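Local structure of polyketide synthase PksJ (Bacillus subtilis subsp. subtilis, 4J1Q) at residues 51-56 with 118-123; 111-116 with 145-150; 281-286 with 327-332. The protein carries out stereoselective alpha- and beta-ketoreduction with NADPH through a ketoreductase domain of the trans-acyltransferase assembly line that makes bacillaene. All coordinates share one frame; numbering follows the deposited sequence.

Contact 1: 51-56 with 118-123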
ATOM      1  N   LEU A  51     -14.861   5.851  13.501  1.00 57.79           N
ATOM      2  CA  LEU A  51     -15.186   6.867  12.485  1.00 57.56           C
ATOM      3  C   LEU A  51     -13.998   7.787  12.238  1.00 56.95           C
ATOM      4  O   LEU A  51     -13.519   8.457  13.155  1.00 55.76           O
ATOM      5  CB  LEU A  51     -16.389   7.726  12.913  1.00 62.79           C
ATOM      6  CG  LEU A  51     -17.439   7.128  13.840  1.00 65.81           C
ATOM      7  CD1 LEU A  51     -18.299   8.246  14.420  1.00 71.33           C
ATOM      8  CD2 LEU A  51     -18.297   6.119  13.082  1.00 65.19           C
ATOM      9  N   PHE A  52     -13.607   7.897  10.977  1.00 55.28           N
ATOM     10  CA  PHE A  52     -12.430   8.651  10.598  1.00 55.83           C
ATOM     11  C   PHE A  52     -12.812  10.065  10.192  1.00 58.73           C
ATOM     12  O   PHE A  52     -13.038  10.341   9.014  1.00 57.35           O
ATOM     13  CB  PHE A  52     -11.732   7.963   9.420  1.00 52.74           C
ATOM     14  CG  PHE A  52     -10.920   6.777   9.815  1.00 50.53           C
ATOM     15  CD1 PHE A  52      -9.581   6.911  10.109  1.00 49.81           C
ATOM     16  CD2 PHE A  52     -11.496   5.524   9.911  1.00 51.50           C
ATOM     17  CE1 PHE A  52      -8.834   5.818  10.506  1.00 46.63           C
ATOM     18  CE2 PHE A  52     -10.748   4.424  10.298  1.00 45.18           C
ATOM     19  CZ  PHE A  52      -9.434   4.587  10.654  1.00 44.93           C
ATOM     20  N   GLU A  53     -12.817  10.969  11.163  1.00 63.49           N
ATOM     21  CA  GLU A  53     -13.095  12.371  10.895  1.00 69.85           C
ATOM     22  C   GLU A  53     -14.421  12.521  10.169  1.00 74.30           C
ATOM     23  O   GLU A  53     -14.562  13.323   9.245  1.00 75.12           O
ATOM     24  CB  GLU A  53     -11.966  12.980  10.091  1.00 68.30           C
ATOM     25  CG  GLU A  53     -10.615  12.563  10.616  1.00 69.03           C
ATOM     26  CD  GLU A  53      -9.518  13.506  10.201  1.00 68.87           C
ATOM     27  OE1 GLU A  53      -9.641  14.108   9.114  1.00 68.01           O
ATOM     28  OE2 GLU A  53      -8.526  13.620  10.955  1.00 70.00           O
ATOM     29  N   THR A  54     -15.380  11.703  10.581  1.00 76.48           N
ATOM     30  CA  THR A  54     -16.728  11.745  10.045  1.00 82.07           C
ATOM     31  C   THR A  54     -17.420  12.998  10.576  1.00 86.36           C
ATOM     32  O   THR A  54     -16.859  13.725  11.402  1.00 84.14           O
ATOM     33  CB  THR A  54     -17.522  10.488  10.463  1.00 80.85           C
ATOM     34  OG1 THR A  54     -17.775  10.525  11.876  1.00 89.66           O
ATOM     35  CG2 THR A  54     -16.725   9.220  10.138  1.00 85.29           C
ATOM     36  N   GLU A  55     -18.639  13.239  10.109  1.00 95.47           N
ATOM     37  CA  GLU A  55     -19.439  14.363  10.596  1.00100.42           C
ATOM     38  C   GLU A  55     -19.974  14.164  12.013  1.00100.39           C
ATOM     39  O   GLU A  55     -20.346  13.055  12.414  1.00100.52           O
ATOM     40  CB  GLU A  55     -20.581  14.685   9.630  1.00106.36           C
ATOM     41  CG  GLU A  55     -20.124  15.296   8.314  1.00116.03           C
ATOM     42  CD  GLU A  55     -19.195  16.485   8.503  1.00121.63           C
ATOM     43  OE1 GLU A  55     -19.488  17.349   9.357  1.00120.06           O
ATOM     44  OE2 GLU A  55     -18.169  16.553   7.790  1.00126.15           O
ATOM     45  N   ARG A  56     -19.946  15.254  12.774  1.00101.29           N
ATOM     46  CA  ARG A  56     -20.444  15.297  14.138  1.00107.47           C
ATOM     47  C   ARG A  56     -21.803  14.626  14.189  1.00108.55           C
ATOM     48  O   ARG A  56     -22.111  13.866  15.114  1.00110.24           O
ATOM     49  CB  ARG A  56     -20.618  16.753  14.549  1.00113.83           C
ATOM     50  CG  ARG A  56     -21.512  17.512  13.579  1.00122.01           C
ATOM     51  CD  ARG A  56     -21.777  18.952  13.997  1.00125.39           C
ATOM     52  NE  ARG A  56     -22.533  19.659  12.959  1.00131.55           N
ATOM     53  CZ  ARG A  56     -23.417  20.628  13.189  1.00131.06           C
ATOM     54  NH1 ARG A  56     -23.680  21.010  14.430  1.00137.59           N
ATOM     55  NH2 ARG A  56     -24.050  21.205  12.175  1.00125.54           N
ATOM     56  N   LYS A 118     -12.096  14.532   0.064  1.00 86.84           N
ATOM     57  CA  LYS A 118     -10.892  15.053  -0.574  1.00 88.78           C
ATOM     58  C   LYS A 118      -9.649  14.185  -0.324  1.00 84.32           C
ATOM     59  O   LYS A 118      -8.964  13.784  -1.262  1.00 86.76           O
ATOM     60  CB  LYS A 118     -10.638  16.490  -0.117  1.00 96.82           C
ATOM     61  CG  LYS A 118      -9.998  17.374  -1.177  1.00103.61           C
ATOM     62  CD  LYS A 118     -10.280  18.848  -0.913  1.00107.56           C
ATOM     63  CE  LYS A 118     -11.699  19.237  -1.311  1.00111.41           C
ATOM     64  NZ  LYS A 118     -11.761  19.942  -2.623  1.00112.83           N
ATOM     65  N   GLU A 119      -9.338  13.938   0.942  1.00 76.22           N
ATOM     66  CA  GLU A 119      -8.145  13.182   1.298  1.00 66.17           C
ATOM     67  C   GLU A 119      -8.494  12.040   2.223  1.00 58.55           C
ATOM     68  O   GLU A 119      -7.667  11.192   2.487  1.00 58.04           O
ATOM     69  CB  GLU A 119      -7.129  14.078   1.986  1.00 70.14           C
ATOM     70  CG  GLU A 119      -6.258  14.860   1.032  1.00 78.55           C
ATOM     71  CD  GLU A 119      -5.887  16.234   1.558  1.00 90.82           C
ATOM     72  OE1 GLU A 119      -5.544  16.331   2.760  1.00 85.95           O
ATOM     73  OE2 GLU A 119      -5.967  17.214   0.776  1.00 91.65           O
ATOM     74  N   LYS A 120      -9.713  12.048   2.743  1.00 54.63           N
ATOM     75  CA  LYS A 120     -10.135  11.101   3.757  1.00 53.63           C
ATOM     76  C   LYS A 120     -10.258   9.700   3.169  1.00 48.30           C
ATOM     77  O   LYS A 120     -10.353   8.701   3.886  1.00 42.95           O
ATOM     78  CB  LYS A 120     -11.462  11.555   4.373  1.00 54.73           C
ATOM     79  CG  LYS A 120     -11.301  12.741   5.310  1.00 58.75           C
ATOM     80  CD  LYS A 120     -12.570  13.566   5.406  1.00 64.84           C
ATOM     81  CE  LYS A 120     -12.377  14.750   6.343  1.00 69.26           C
ATOM     82  NZ  LYS A 120     -12.745  14.429   7.751  1.00 69.75           N
ATOM     83  N   GLN A 121     -10.220   9.658   1.845  1.00 48.59           N
ATOM     84  CA  GLN A 121     -10.188   8.419   1.081  1.00 47.90           C
ATOM     85  C   GLN A 121      -9.028   7.536   1.563  1.00 43.47           C
ATOM     86  O   GLN A 121      -9.157   6.322   1.684  1.00 40.89           O
ATOM     87  CB  GLN A 121      -9.960   8.764  -0.391  1.00 48.92           C
ATOM     88  CG  GLN A 121     -10.873   8.046  -1.353  1.00 55.88           C
ATOM     89  CD  GLN A 121     -10.647   8.503  -2.783  1.00 68.91           C
ATOM     90  OE1 GLN A 121      -9.501   8.520  -3.273  1.00 71.79           O
ATOM     91  NE2 GLN A 121     -11.727   8.954  -3.442  1.00 69.81           N
ATOM     92  N   LEU A 122      -7.880   8.170   1.765  1.00 40.14           N
ATOM     93  CA  LEU A 122      -6.673   7.498   2.154  1.00 37.25           C
ATOM     94  C   LEU A 122      -6.776   6.649   3.432  1.00 36.91           C
ATOM     95  O   LEU A 122      -6.078   5.646   3.555  1.00 34.06           O
ATOM     96  CB  LEU A 122      -5.563   8.517   2.280  1.00 37.57           C
ATOM     97  CG  LEU A 122      -5.252   9.229   0.961  1.00 37.15           C
ATOM     98  CD1 LEU A 122      -4.140  10.240   1.171  1.00 38.87           C
ATOM     99  CD2 LEU A 122      -4.877   8.220  -0.111  1.00 35.17           C
ATOM    100  N   PHE A 123      -7.634   7.055   4.376  1.00 36.27           N
ATOM    101  CA  PHE A 123      -7.898   6.270   5.588  1.00 35.41           C
ATOM    102  C   PHE A 123      -8.376   4.855   5.248  1.00 33.89           C
ATOM    103  O   PHE A 123      -8.288   3.971   6.063  1.00 32.76           O
ATOM    104  CB  PHE A 123      -8.930   6.986   6.476  1.00 36.99           C
ATOM    105  CG  PHE A 123      -8.438   8.289   7.042  1.00 39.08           C
ATOM    106  CD1 PHE A 123      -9.283   9.384   7.128  1.00 42.10           C
ATOM    107  CD2 PHE A 123      -7.119   8.441   7.448  1.00 39.11           C
ATOM    108  CE1 PHE A 123      -8.824  10.604   7.600  1.00 43.71           C
ATOM    109  CE2 PHE A 123      -6.666   9.637   7.979  1.00 40.99           C
ATOM    110  CZ  PHE A 123      -7.515  10.731   8.044  1.00 43.43           C
TER
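Glu-53 OE1 lies at the edge of the Phe-123 ring, in its plane and 3.9 Å from CE1, so the acceptor faces the rim of ring hydrogens instead of the pi cloud. The same oxygen forms a weak salt bridge with Lys-120, OE1 to NZ 3.4 Å, although NZ sits too close to a neighbouring atom in the model and its exact place is doubtful. OE1 has a further, long and weak ion pair with Arg-84, while OE2 takes part in a hydrogen bond with the hydroxyl of Tyr-88. Lys-120 also donates from NZ to the backbone O of Glu-53 at 2.6 Å, a length open to the same doubt. That carbonyl belongs to a residue with positive phi, just where strand 46-52 gives way to the turn leading into helix 56-65. The contact thus joins the carboxyl end of one parallel strand to the loop that follows strand 108-115, its neighbour in the sheet, within an N-terminal half probably equivalent to the structural subdomain of polyketide ketoreductases. Deeper in, the rings of Phe-52 and Phe-123 are roughly parallel but strongly offset, with little shared face; their planes are 27° apart and their centroids 5.2 Å. Phe-52 CD1 reaches over one face of Phe-123, 3.6 Å from CG, and in return Phe-123 CB makes an off-centre CH-pi contact with the Phe-52 ring, 4.2 Å from its centroid. Helix 81-98 covers the pair, Met-89 packing on Phe-52 and Tyr-85 on Phe-123.

Contact 2: 111-116 with 145-150; sequences QAIVPL and IEIEKP
The side-chain amide of Gln-111 has the CD1 methyl of Ile-145 over one of its faces, 3.9 Å from NE2, while its polar atoms are taken up by other residues: OE1 is hydrogen-bonded to His-47, and NE2 to Gln-143 and the carbonyl of Leu-160. This amide is therefore held in rotation, and the isoleucine methyl packs against it without competing for a bond. At the other flat group, the carboxylate of Glu-146, Leu-116 CD2 sits at the rim, close to the carboxylate plane and 3.7 Å from OE1; the same oxygen forms a salt bridge with Arg-173, which probably offsets the charge of this buried group. Between these two ends the backbones pair as parallel strands, with Ile-113, Val-114 and Pro-115 beside Ile-145, Glu-146 and Ile-147. Ile-145 spans the register: its N donates to Ala-112 O at 2.6 Å, nearly along the C=O axis, and its O accepts from Val-114 N at 2.8 Å in an almost straight bond of 169°. The next rung, Ile-147 N to Val-114 O, is modelled very short and is of doubtful length, and Leu-116 N to Ile-147 O is weak. Strands 108-115 and 140-147 are linked through helix 126-136 in a beta-alpha-beta crossover, as in the Rossmann-like structural subdomain of related polyketide ketoreductases. Ile-113, Ile-145 and Ile-147 project from one face of the sheet toward helix 156-164, where Leu-160 touches the first two. Ile-113 CG2 comes unusually close to Ile-147 CD1, 3.2 Å in the model, whereas its CD1 lies alongside Ile-145 CB at 4.2 Å. Further along on that face, Pro-115 CB meets Pro-150 CD at 4.1 Å. Val-114 and Glu-146 point to the other face, where Phe-123 and Ala-124 of the loop after strand 108-115 touch them.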
ATOM      1  N   GLN A 111     -15.750  -2.126  12.768  1.00 48.66           N
ATOM      2  CA  GLN A 111     -16.083  -1.543  11.490  1.00 49.38           C
ATOM      3  C   GLN A 111     -15.515  -0.140  11.424  1.00 51.17           C
ATOM      4  O   GLN A 111     -15.781   0.702  12.308  1.00 54.87           O
ATOM      5  CB  GLN A 111     -17.592  -1.473  11.308  1.00 51.12           C
ATOM      6  CG  GLN A 111     -18.302  -2.781  11.604  1.00 54.74           C
ATOM      7  CD  GLN A 111     -19.797  -2.687  11.363  1.00 57.16           C
ATOM      8  OE1 GLN A 111     -20.483  -1.904  12.018  1.00 58.23           O
ATOM      9  NE2 GLN A 111     -20.299  -3.450  10.395  1.00 53.58           N
ATOM     10  N   ALA A 112     -14.735   0.110  10.378  1.00 44.85           N
ATOM     11  CA  ALA A 112     -14.157   1.424  10.173  1.00 44.99           C
ATOM     12  C   ALA A 112     -14.990   2.153   9.163  1.00 46.65           C
ATOM     13  O   ALA A 112     -15.349   1.601   8.112  1.00 45.18           O
ATOM     14  CB  ALA A 112     -12.721   1.322   9.699  1.00 41.92           C
ATOM     15  N   ILE A 113     -15.355   3.381   9.511  1.00 48.09           N
ATOM     16  CA  ILE A 113     -16.140   4.188   8.607  1.00 50.59           C
ATOM     17  C   ILE A 113     -15.256   5.249   8.001  1.00 48.88           C
ATOM     18  O   ILE A 113     -14.656   6.048   8.708  1.00 49.71           O
ATOM     19  CB  ILE A 113     -17.353   4.815   9.304  1.00 50.73           C
ATOM     20  CG1 ILE A 113     -17.978   3.809  10.273  1.00 54.59           C
ATOM     21  CG2 ILE A 113     -18.377   5.238   8.282  1.00 52.94           C
ATOM     22  CD1 ILE A 113     -18.542   2.549   9.650  1.00 54.13           C
ATOM     23  N   VAL A 114     -15.039   5.110   6.707  1.00 49.34           N
ATOM     24  CA  VAL A 114     -14.198   6.032   5.968  1.00 50.80           C
ATOM     25  C   VAL A 114     -15.121   6.740   4.984  1.00 55.80           C
ATOM     26  O   VAL A 114     -15.829   6.079   4.203  1.00 52.93           O
ATOM     27  CB  VAL A 114     -13.070   5.280   5.213  1.00 47.14           C
ATOM     28  CG1 VAL A 114     -12.040   6.248   4.612  1.00 47.22           C
ATOM     29  CG2 VAL A 114     -12.413   4.267   6.139  1.00 41.65           C
ATOM     30  N   PRO A 115     -15.187   8.075   5.092  1.00 58.95           N
ATOM     31  CA  PRO A 115     -15.881   8.864   4.102  1.00 64.99           C
ATOM     32  C   PRO A 115     -14.973   9.152   2.918  1.00 67.70           C
ATOM     33  O   PRO A 115     -13.883   9.688   3.099  1.00 68.36           O
ATOM     34  CB  PRO A 115     -16.208  10.152   4.864  1.00 66.28           C
ATOM     35  CG  PRO A 115     -15.089  10.297   5.843  1.00 65.10           C
ATOM     36  CD  PRO A 115     -14.591   8.908   6.153  1.00 61.21           C
ATOM     37  N   LEU A 116     -15.394   8.739   1.727  1.00 69.91           N
ATOM     38  CA  LEU A 116     -14.794   9.238   0.503  1.00 73.84           C
ATOM     39  C   LEU A 116     -14.963  10.751   0.455  1.00 76.09           C
ATOM     40  O   LEU A 116     -16.071  11.266   0.520  1.00 84.52           O
ATOM     41  CB  LEU A 116     -15.432   8.581  -0.722  1.00 70.76           C
ATOM     42  CG  LEU A 116     -15.477   7.053  -0.683  1.00 66.49           C
ATOM     43  CD1 LEU A 116     -16.840   6.534  -1.101  1.00 65.58           C
ATOM     44  CD2 LEU A 116     -14.407   6.446  -1.568  1.00 71.67           C
ATOM     45  N   ILE A 145     -15.528   0.337   5.812  1.00 41.36           N
ATOM     46  CA  ILE A 145     -16.724   0.747   5.100  1.00 43.71           C
ATOM     47  C   ILE A 145     -16.565   2.187   4.642  1.00 46.26           C
ATOM     48  O   ILE A 145     -16.534   3.113   5.457  1.00 50.39           O
ATOM     49  CB  ILE A 145     -17.969   0.629   6.000  1.00 46.78           C
ATOM     50  CG1 ILE A 145     -18.293  -0.848   6.268  1.00 45.67           C
ATOM     51  CG2 ILE A 145     -19.151   1.360   5.370  1.00 48.50           C
ATOM     52  CD1 ILE A 145     -18.976  -1.089   7.595  1.00 46.83           C
ATOM     53  N   GLU A 146     -16.463   2.367   3.332  1.00 47.09           N
ATOM     54  CA  GLU A 146     -16.200   3.678   2.751  1.00 51.75           C
ATOM     55  C   GLU A 146     -17.532   4.305   2.341  1.00 54.40           C
ATOM     56  O   GLU A 146     -18.343   3.664   1.680  1.00 51.78           O
ATOM     57  CB  GLU A 146     -15.290   3.540   1.517  1.00 47.77           C
ATOM     58  CG  GLU A 146     -13.948   2.870   1.800  1.00 52.95           C
ATOM     59  CD  GLU A 146     -13.245   2.349   0.541  1.00 53.63           C
ATOM     60  OE1 GLU A 146     -13.145   3.092  -0.474  1.00 49.44           O
ATOM     61  OE2 GLU A 146     -12.760   1.196   0.584  1.00 53.71           O
ATOM     62  N   ILE A 147     -17.763   5.551   2.738  1.00 60.84           N
ATOM     63  CA  ILE A 147     -19.074   6.163   2.561  1.00 60.04           C
ATOM     64  C   ILE A 147     -18.932   7.531   1.937  1.00 62.14           C
ATOM     65  O   ILE A 147     -18.210   8.384   2.456  1.00 64.38           O
ATOM     66  CB  ILE A 147     -19.796   6.328   3.898  1.00 64.75           C
ATOM     67  CG1 ILE A 147     -20.057   4.960   4.523  1.00 64.46           C
ATOM     68  CG2 ILE A 147     -21.088   7.124   3.714  1.00 68.22           C
ATOM     69  CD1 ILE A 147     -20.590   5.032   5.936  1.00 65.44           C
ATOM     70  N   GLU A 148     -19.654   7.745   0.845  1.00 65.95           N
ATOM     71  CA  GLU A 148     -19.561   8.980   0.066  1.00 73.13           C
ATOM     72  C   GLU A 148     -20.042  10.220   0.832  1.00 76.16           C
ATOM     73  O   GLU A 148     -19.384  11.265   0.803  1.00 77.22           O
ATOM     74  CB  GLU A 148     -20.319   8.836  -1.261  1.00 76.44           C
ATOM     75  CG  GLU A 148     -20.792  10.146  -1.872  1.00 92.27           C
ATOM     76  CD  GLU A 148     -19.801  10.744  -2.862  1.00 96.60           C
ATOM     77  OE1 GLU A 148     -19.168   9.993  -3.639  1.00100.59           O
ATOM     78  OE2 GLU A 148     -19.675  11.985  -2.886  1.00107.39           O
ATOM     79  N   LYS A 149     -21.198  10.116   1.484  1.00 73.28           N
ATOM     80  CA  LYS A 149     -21.616  11.134   2.461  1.00 81.82           C
ATOM     81  C   LYS A 149     -22.445  10.476   3.540  1.00 80.94           C
ATOM     82  O   LYS A 149     -23.666  10.412   3.430  1.00 80.31           O
ATOM     83  CB  LYS A 149     -22.447  12.252   1.807  1.00 91.20           C
ATOM     84  CG  LYS A 149     -21.971  12.699   0.429  1.00 99.42           C
ATOM     85  CD  LYS A 149     -20.668  13.474   0.513  1.00104.78           C
ATOM     86  CE  LYS A 149     -20.915  14.967   0.448  1.00111.42           C
ATOM     87  NZ  LYS A 149     -19.795  15.658   1.141  1.00121.08           N
ATOM     88  N   PRO A 150     -21.783   9.934   4.566  1.00 78.11           N
ATOM     89  CA  PRO A 150     -22.522   9.132   5.535  1.00 80.52           C
ATOM     90  C   PRO A 150     -23.579   9.932   6.331  1.00 88.87           C
ATOM     91  O   PRO A 150     -24.681   9.427   6.552  1.00 91.51           O
ATOM     92  CB  PRO A 150     -21.423   8.568   6.448  1.00 72.81           C
ATOM     93  CG  PRO A 150     -20.273   9.502   6.296  1.00 68.46           C
ATOM     94  CD  PRO A 150     -20.352  10.053   4.897  1.00 73.52           C
TER

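Contact 3: 281-286 with 327-332; sequences YGTLNG and DFPLDF
Leu-284 lays its side chain across the ring of Phe-328, with CB 3.5 Å from CD1 and the CD2 methyl over one face. The same CB is 3.7 Å from Leu-330 CD2, and the two leucine side chains run alongside each other in the same direction; with CG swung trans to the peptide nitrogen (chi1 -154°), Leu-284 also reaches Leu-274 and Ile-277 of helix 267-280. The backbones approach at Asn-285, whose O accepts from Asp-331 N at 3.1 Å. That donor stands well out of the carbonyl plane, by 63°, so no lone pair is addressed squarely. The carboxylate of Asp-331 lies nearby but takes its partner outside, OD1 forming a salt bridge with Arg-200. Gly-286 puts its CA over the face of the Phe-332 ring, a CH-pi contact 3.8 Å from the centroid. The phenylalanine reaches it because chi1 of 57° places CG between N and the carbonyl carbon; with no side chain on the glycine, the ring can come down to 3.3 Å between Phe-332 CE1 and Gly-286 CA. An inverse gamma turn centred on Pro-329 bends the chain between Phe-328 and Leu-330. Both segments lead from helices into neighbouring parallel strands, 286-289 and 332-338, and meet at the amino-terminal ends of these two strands in the Rossmann fold of the KR domain.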
ATOM      1  N   TYR A 281      19.809  18.974 -13.269  1.00110.81           N
ATOM      2  CA  TYR A 281      19.340  18.201 -14.417  1.00112.03           C
ATOM      3  C   TYR A 281      18.150  18.895 -15.051  1.00110.61           C
ATOM      4  O   TYR A 281      17.506  19.721 -14.417  1.00116.38           O
ATOM      5  CB  TYR A 281      18.913  16.807 -13.953  1.00114.41           C
ATOM      6  CG  TYR A 281      20.021  16.006 -13.326  1.00112.31           C
ATOM      7  CD1 TYR A 281      21.189  15.738 -14.025  1.00114.03           C
ATOM      8  CD2 TYR A 281      19.898  15.512 -12.032  1.00112.85           C
ATOM      9  CE1 TYR A 281      22.214  15.007 -13.454  1.00118.66           C
ATOM     10  CE2 TYR A 281      20.915  14.774 -11.448  1.00115.90           C
ATOM     11  CZ  TYR A 281      22.068  14.515 -12.168  1.00121.67           C
ATOM     12  OH  TYR A 281      23.090  13.797 -11.584  1.00117.99           O
ATOM     13  N   GLY A 282      17.816  18.511 -16.273  1.00111.52           N
ATOM     14  CA  GLY A 282      16.702  19.139 -16.978  1.00120.36           C
ATOM     15  C   GLY A 282      15.379  18.866 -16.291  1.00119.65           C
ATOM     16  O   GLY A 282      14.587  19.775 -16.028  1.00128.56           O
ATOM     17  N   THR A 283      15.138  17.597 -15.994  1.00109.60           N
ATOM     18  CA  THR A 283      13.818  17.172 -15.554  1.00108.21           C
ATOM     19  C   THR A 283      13.823  15.810 -14.865  1.00 95.51           C
ATOM     20  O   THR A 283      14.853  15.135 -14.779  1.00 91.22           O
ATOM     21  CB  THR A 283      12.807  17.149 -16.719  1.00112.25           C
ATOM     22  OG1 THR A 283      13.233  16.208 -17.716  1.00119.41           O
ATOM     23  CG2 THR A 283      12.687  18.526 -17.341  1.00121.50           C
ATOM     24  N   LEU A 284      12.654  15.415 -14.385  1.00 84.65           N
ATOM     25  CA  LEU A 284      12.463  14.077 -13.888  1.00 77.53           C
ATOM     26  C   LEU A 284      11.522  13.326 -14.829  1.00 73.30           C
ATOM     27  O   LEU A 284      10.421  13.786 -15.090  1.00 71.18           O
ATOM     28  CB  LEU A 284      11.868  14.171 -12.484  1.00 75.58           C
ATOM     29  CG  LEU A 284      12.113  13.037 -11.503  1.00 69.68           C
ATOM     30  CD1 LEU A 284      13.546  12.526 -11.582  1.00 68.78           C
ATOM     31  CD2 LEU A 284      11.783  13.559 -10.110  1.00 68.56           C
ATOM     32  N   ASN A 285      11.971  12.187 -15.348  1.00 72.44           N
ATOM     33  CA  ASN A 285      11.151  11.375 -16.261  1.00 72.55           C
ATOM     34  C   ASN A 285      10.356  10.268 -15.577  1.00 70.97           C
ATOM     35  O   ASN A 285       9.562   9.592 -16.219  1.00 70.88           O
ATOM     36  CB  ASN A 285      12.016  10.750 -17.344  1.00 77.93           C
ATOM     37  CG  ASN A 285      12.526  11.768 -18.334  1.00 84.56           C
ATOM     38  OD1 ASN A 285      11.928  12.839 -18.516  1.00 85.04           O
ATOM     39  ND2 ASN A 285      13.659  11.459 -18.950  1.00 90.50           N
ATOM     40  N   GLY A 286      10.613  10.038 -14.296  1.00 66.15           N
ATOM     41  CA  GLY A 286      10.066   8.861 -13.643  1.00 63.98           C
ATOM     42  C   GLY A 286      10.515   8.722 -12.205  1.00 60.10           C
ATOM     43  O   GLY A 286      11.627   9.128 -11.852  1.00 62.25           O
ATOM     44  N   ASP A 327       5.562  19.459  -9.625  1.00 80.96           N
ATOM     45  CA  ASP A 327       5.735  20.329 -10.796  1.00 87.99           C
ATOM     46  C   ASP A 327       6.612  19.718 -11.889  1.00 85.23           C
ATOM     47  O   ASP A 327       7.072  20.416 -12.785  1.00 84.37           O
ATOM     48  CB  ASP A 327       6.272  21.703 -10.383  1.00 89.78           C
ATOM     49  CG  ASP A 327       5.293  22.470  -9.507  1.00 96.43           C
ATOM     50  OD1 ASP A 327       4.149  22.002  -9.327  1.00100.40           O
ATOM     51  OD2 ASP A 327       5.660  23.561  -9.028  1.00100.36           O
ATOM     52  N   PHE A 328       6.824  18.409 -11.825  1.00 81.06           N
ATOM     53  CA  PHE A 328       7.661  17.740 -12.813  1.00 81.72           C
ATOM     54  C   PHE A 328       6.816  17.018 -13.842  1.00 81.10           C
ATOM     55  O   PHE A 328       5.795  16.433 -13.504  1.00 77.21           O
ATOM     56  CB  PHE A 328       8.596  16.745 -12.142  1.00 79.16           C
ATOM     57  CG  PHE A 328       9.656  17.380 -11.302  1.00 81.75           C
ATOM     58  CD1 PHE A 328      10.952  17.496 -11.780  1.00 85.92           C
ATOM     59  CD2 PHE A 328       9.379  17.792 -10.002  1.00 82.54           C
ATOM     60  CE1 PHE A 328      11.952  18.022 -10.985  1.00 92.02           C
ATOM     61  CE2 PHE A 328      10.377  18.317  -9.198  1.00 85.05           C
ATOM     62  CZ  PHE A 328      11.667  18.439  -9.694  1.00 89.20           C
ATOM     63  N   PRO A 329       7.254  17.045 -15.110  1.00 85.24           N
ATOM     64  CA  PRO A 329       6.521  16.413 -16.197  1.00 83.10           C
ATOM     65  C   PRO A 329       6.811  14.916 -16.295  1.00 78.96           C
ATOM     66  O   PRO A 329       7.385  14.472 -17.292  1.00 81.35           O
ATOM     67  CB  PRO A 329       7.052  17.142 -17.434  1.00 85.60           C
ATOM     68  CG  PRO A 329       8.447  17.500 -17.070  1.00 86.74           C
ATOM     69  CD  PRO A 329       8.431  17.789 -15.597  1.00 87.85           C
ATOM     70  N   LEU A 330       6.393  14.154 -15.282  1.00 72.79           N
ATOM     71  CA  LEU A 330       6.742  12.733 -15.167  1.00 69.66           C
ATOM     72  C   LEU A 330       6.057  11.872 -16.214  1.00 68.77           C
ATOM     73  O   LEU A 330       4.893  12.097 -16.537  1.00 68.60           O
ATOM     74  CB  LEU A 330       6.376  12.203 -13.773  1.00 68.23           C
ATOM     75  CG  LEU A 330       7.049  12.837 -12.553  1.00 69.80           C
ATOM     76  CD1 LEU A 330       6.398  12.345 -11.266  1.00 69.91           C
ATOM     77  CD2 LEU A 330       8.534  12.528 -12.544  1.00 69.36           C
ATOM     78  N   ASP A 331       6.746  10.825 -16.666  1.00 68.32           N
ATOM     79  CA  ASP A 331       6.103   9.759 -17.433  1.00 69.08           C
ATOM     80  C   ASP A 331       5.354   8.781 -16.499  1.00 69.80           C
ATOM     81  O   ASP A 331       4.342   8.193 -16.888  1.00 69.97           O
ATOM     82  CB  ASP A 331       7.132   9.005 -18.288  1.00 74.71           C
ATOM     83  CG  ASP A 331       7.975   9.937 -19.200  1.00 80.30           C
ATOM     84  OD1 ASP A 331       7.519  11.063 -19.526  1.00 78.65           O
ATOM     85  OD2 ASP A 331       9.105   9.529 -19.578  1.00 80.56           O
ATOM     86  N   PHE A 332       5.835   8.638 -15.261  1.00 65.07           N
ATOM     87  CA  PHE A 332       5.225   7.725 -14.292  1.00 62.98           C
ATOM     88  C   PHE A 332       5.611   8.039 -12.840  1.00 62.08           C
ATOM     89  O   PHE A 332       6.615   8.718 -12.573  1.00 59.75           O
ATOM     90  CB  PHE A 332       5.558   6.260 -14.624  1.00 63.92           C
ATOM     91  CG  PHE A 332       7.041   5.966 -14.693  1.00 68.12           C
ATOM     92  CD1 PHE A 332       7.822   5.965 -13.541  1.00 63.79           C
ATOM     93  CD2 PHE A 332       7.651   5.664 -15.915  1.00 71.20           C
ATOM     94  CE1 PHE A 332       9.176   5.685 -13.608  1.00 66.48           C
ATOM     95  CE2 PHE A 332       9.001   5.395 -15.992  1.00 70.25           C
ATOM     96  CZ  PHE A 332       9.764   5.403 -14.836  1.00 72.21           C
TER

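Contacts 1 and 2 form one continuous region, with centres 7 Å apart. Strand 46-52 of contact 1 lies beside strand 108-115 of contact 2, with a probable hydrogen bond between Phe-52 N and Ile-113 O at 3.1 Å, and Lys-120 CB packs on Pro-115 O at 3.3 Å. Their segments alternate along the chain: 118-123 is part of the loop that leaves strand 108-115 on the way to helix 126-136. Contact 3 is remote: its centre is about 32 Å from that of contact 1 and about 35 Å from that of contact 2. Both of its segments belong to the KR domain. The NADPH pocket is built from residues between 209 and 391, so no residue of contact 1 or 2 lines it.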